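Local coordinates for prolyl-tRNA synthetase (Giardia lamblia ATCC 50803, PDB 3IAL), which probably catalyses the ATP-dependent attachment of L-proline to tRNA(Pro), and is caught here with prolyl-adenylate bound in its active site, at residues Val362-Glu367 against Cys378-Arg383. Residues are numbered along the deposited sequence; the frame is centred on the assembly and turned at random.
Sequences VPLRIE and CIVVPR
R365 pairs with V381, and E367 with I379, as hydrogen-bonded pairs of neighbouring antiparallel strands 364-369 and 377-382 in the mixed five-stranded sheet of the anticodon-binding domain. Four backbone hydrogen bonds join them, among them V381 N to R365 O (2.9 Å) and I379 N to E367 O (3.0 Å), the latter almost straight at 176°. Past the strand ends R383 N adds a more bent hydrogen bond to P363 O (2.7 Å, 131°), while the R383 side chain leads off to the E358 carbonyl and a salt bridge with D287. At the non-hydrogen-bonded pairs, CA-H...O contacts join the strands, as from I366 CA to I379 O (3.1 Å).

On the face carrying L364, I366, V380 and P382, which helix 416-438 covers at L364 and P382, L364 CD2 packs on P382 CB (3.8 Å). I366 and V380 run side by side, and I366 CG2, anti to its own N, reaches C378 SG (3.6 Å).

The opposite face, with R365, E367, I379 and V381, holds a salt bridge within one strand. R365 CG sits between its backbone N and carbonyl carbon (chi1 73°), and the chain then runs extended to NE, alongside V381, whose CG1 sits over one guanidinium face near its rim; in the plane of that group, R365 NE meets the anti lone pair of E367 OE2 at 2.9 Å.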
ATOM      1  N   VAL B 362     -20.127   1.050 -12.840  1.00 30.87           N
ATOM      2  CA  VAL B 362     -20.439   2.099 -11.859  1.00 30.50           C
ATOM      3  C   VAL B 362     -21.792   1.787 -11.200  1.00 28.85           C
ATOM      4  O   VAL B 362     -22.779   1.644 -11.894  1.00 29.53           O
ATOM      5  CB  VAL B 362     -20.476   3.506 -12.504  1.00 31.81           C
ATOM      6  CG1 VAL B 362     -20.853   4.583 -11.454  1.00 28.59           C
ATOM      7  CG2 VAL B 362     -19.139   3.821 -13.147  1.00 27.54           C
ATOM      8  N   PRO B 363     -21.827   1.646  -9.860  1.00 31.59           N
ATOM      9  CA  PRO B 363     -23.054   1.234  -9.161  1.00 30.78           C
ATOM     10  C   PRO B 363     -24.298   2.053  -9.495  1.00 32.27           C
ATOM     11  O   PRO B 363     -25.350   1.477  -9.777  1.00 32.27           O
ATOM     12  CB  PRO B 363     -22.685   1.410  -7.688  1.00 30.94           C
ATOM     13  CG  PRO B 363     -21.203   1.169  -7.661  1.00 31.54           C
ATOM     14  CD  PRO B 363     -20.683   1.757  -8.926  1.00 29.83           C
ATOM     15  N   LEU B 364     -24.174   3.377  -9.481  1.00 32.86           N
ATOM     16  CA  LEU B 364     -25.325   4.255  -9.664  1.00 33.17           C
ATOM     17  C   LEU B 364     -25.026   5.372 -10.654  1.00 32.56           C
ATOM     18  O   LEU B 364     -23.947   5.968 -10.626  1.00 32.54           O
ATOM     19  CB  LEU B 364     -25.727   4.878  -8.324  1.00 33.14           C
ATOM     20  CG  LEU B 364     -26.309   3.965  -7.247  1.00 34.70           C
ATOM     21  CD1 LEU B 364     -26.370   4.693  -5.901  1.00 36.94           C
ATOM     22  CD2 LEU B 364     -27.682   3.469  -7.647  1.00 38.21           C
ATOM     23  N   ARG B 365     -25.979   5.659 -11.532  1.00 33.38           N
ATOM     24  CA  ARG B 365     -25.971   6.938 -12.238  1.00 34.60           C
ATOM     25  C   ARG B 365     -27.194   7.753 -11.868  1.00 34.38           C
ATOM     26  O   ARG B 365     -28.291   7.216 -11.672  1.00 36.35           O
ATOM     27  CB  ARG B 365     -25.873   6.781 -13.758  1.00 36.19           C
ATOM     28  CG  ARG B 365     -27.125   6.288 -14.433  1.00 38.73           C
ATOM     29  CD  ARG B 365     -27.069   6.486 -15.930  1.00 37.75           C
ATOM     30  NE  ARG B 365     -28.235   5.874 -16.552  1.00 38.21           N
ATOM     31  CZ  ARG B 365     -28.365   4.570 -16.787  1.00 38.14           C
ATOM     32  NH1 ARG B 365     -27.386   3.723 -16.474  1.00 38.57           N
ATOM     33  NH2 ARG B 365     -29.477   4.112 -17.348  1.00 39.68           N
ATOM     34  N   ILE B 366     -26.983   9.056 -11.765  1.00 33.31           N
ATOM     35  CA  ILE B 366     -28.043   9.999 -11.556  1.00 31.65           C
ATOM     36  C   ILE B 366     -28.120  10.853 -12.822  1.00 32.56           C
ATOM     37  O   ILE B 366     -27.100  11.348 -13.294  1.00 32.21           O
ATOM     38  CB  ILE B 366     -27.766  10.900 -10.333  1.00 31.02           C
ATOM     39  CG1 ILE B 366     -27.534  10.060  -9.073  1.00 30.57           C
ATOM     40  CG2 ILE B 366     -28.927  11.878 -10.108  1.00 31.27           C
ATOM     41  CD1 ILE B 366     -27.154  10.882  -7.851  1.00 32.15           C
ATOM     42  N   GLU B 367     -29.321  11.006 -13.373  1.00 31.37           N
ATOM     43  CA  GLU B 367     -29.537  11.872 -14.520  1.00 33.07           C
ATOM     44  C   GLU B 367     -30.315  13.090 -14.046  1.00 32.63           C
ATOM     45  O   GLU B 367     -31.323  12.957 -13.365  1.00 30.78           O
ATOM     46  CB  GLU B 367     -30.304  11.140 -15.617  1.00 32.03           C
ATOM     47  CG  GLU B 367     -29.558   9.926 -16.172  1.00 37.73           C
ATOM     48  CD  GLU B 367     -30.354   9.146 -17.206  1.00 37.36           C
ATOM     49  OE1 GLU B 367     -31.367   9.664 -17.708  1.00 40.95           O
ATOM     50  OE2 GLU B 367     -29.951   8.009 -17.526  1.00 41.48           O
ATOM     51  N   CYS B 378     -34.789  13.919  -9.945  1.00 40.05           N
ATOM     52  CA  CYS B 378     -33.719  13.367 -10.768  1.00 39.11           C
ATOM     53  C   CYS B 378     -33.936  11.860 -10.919  1.00 37.77           C
ATOM     54  O   CYS B 378     -34.734  11.267 -10.201  1.00 36.51           O
ATOM     55  CB  CYS B 378     -32.347  13.652 -10.158  1.00 38.17           C
ATOM     56  SG  CYS B 378     -32.052  12.817  -8.599  1.00 37.72           S
ATOM     57  N   ILE B 379     -33.230  11.254 -11.867  1.00 35.43           N
ATOM     58  CA  ILE B 379     -33.377   9.837 -12.148  1.00 36.30           C
ATOM     59  C   ILE B 379     -32.140   9.109 -11.642  1.00 36.14           C
ATOM     60  O   ILE B 379     -31.018   9.467 -12.004  1.00 34.32           O
ATOM     61  CB  ILE B 379     -33.570   9.585 -13.655  1.00 36.19           C
ATOM     62  CG1 ILE B 379     -34.811  10.332 -14.154  1.00 39.89           C
ATOM     63  CG2 ILE B 379     -33.708   8.106 -13.948  1.00 35.69           C
ATOM     64  CD1 ILE B 379     -34.541  11.792 -14.513  1.00 43.64           C
ATOM     65  N   VAL B 380     -32.363   8.105 -10.795  1.00 35.01           N
ATOM     66  CA  VAL B 380     -31.300   7.307 -10.207  1.00 34.77           C
ATOM     67  C   VAL B 380     -31.459   5.856 -10.663  1.00 35.35           C
ATOM     68  O   VAL B 380     -32.502   5.246 -10.453  1.00 35.77           O
ATOM     69  CB  VAL B 380     -31.324   7.388  -8.663  1.00 34.66           C
ATOM     70  CG1 VAL B 380     -30.187   6.582  -8.067  1.00 34.19           C
ATOM     71  CG2 VAL B 380     -31.242   8.838  -8.202  1.00 33.25           C
ATOM     72  N   VAL B 381     -30.414   5.316 -11.287  1.00 35.73           N
ATOM     73  CA  VAL B 381     -30.462   3.996 -11.912  1.00 34.42           C
ATOM     74  C   VAL B 381     -29.324   3.133 -11.370  1.00 33.51           C
ATOM     75  O   VAL B 381     -28.161   3.445 -11.609  1.00 33.25           O
ATOM     76  CB  VAL B 381     -30.320   4.114 -13.446  1.00 35.33           C
ATOM     77  CG1 VAL B 381     -30.428   2.736 -14.117  1.00 33.22           C
ATOM     78  CG2 VAL B 381     -31.373   5.089 -14.015  1.00 35.44           C
ATOM     79  N   PRO B 382     -29.649   2.065 -10.612  1.00 33.54           N
ATOM     80  CA  PRO B 382     -28.601   1.145 -10.170  1.00 33.83           C
ATOM     81  C   PRO B 382     -28.145   0.231 -11.304  1.00 34.07           C
ATOM     82  O   PRO B 382     -28.920  -0.059 -12.213  1.00 34.61           O
ATOM     83  CB  PRO B 382     -29.271   0.325  -9.049  1.00 32.90           C
ATOM     84  CG  PRO B 382     -30.624   0.907  -8.855  1.00 34.29           C
ATOM     85  CD  PRO B 382     -30.965   1.679 -10.081  1.00 33.60           C
ATOM     86  N   ARG B 383     -26.902  -0.223 -11.222  1.00 32.67           N
ATOM     87  CA  ARG B 383     -26.249  -0.945 -12.313  1.00 33.34           C
ATOM     88  C   ARG B 383     -26.806  -2.353 -12.566  1.00 34.27           C
ATOM     89  O   ARG B 383     -26.863  -2.795 -13.708  1.00 33.96           O
ATOM     90  CB  ARG B 383     -24.735  -1.026 -12.034  1.00 30.22           C
ATOM     91  CG  ARG B 383     -23.931  -1.872 -13.000  1.00 30.11           C
ATOM     92  CD  ARG B 383     -24.044  -1.392 -14.444  1.00 28.19           C
ATOM     93  NE  ARG B 383     -23.258  -2.245 -15.325  1.00 27.50           N
ATOM     94  CZ  ARG B 383     -23.662  -3.409 -15.834  1.00 28.47           C
ATOM     95  NH1 ARG B 383     -24.881  -3.895 -15.584  1.00 29.10           N
ATOM     96  NH2 ARG B 383     -22.832  -4.097 -16.612  1.00 30.45           N
TER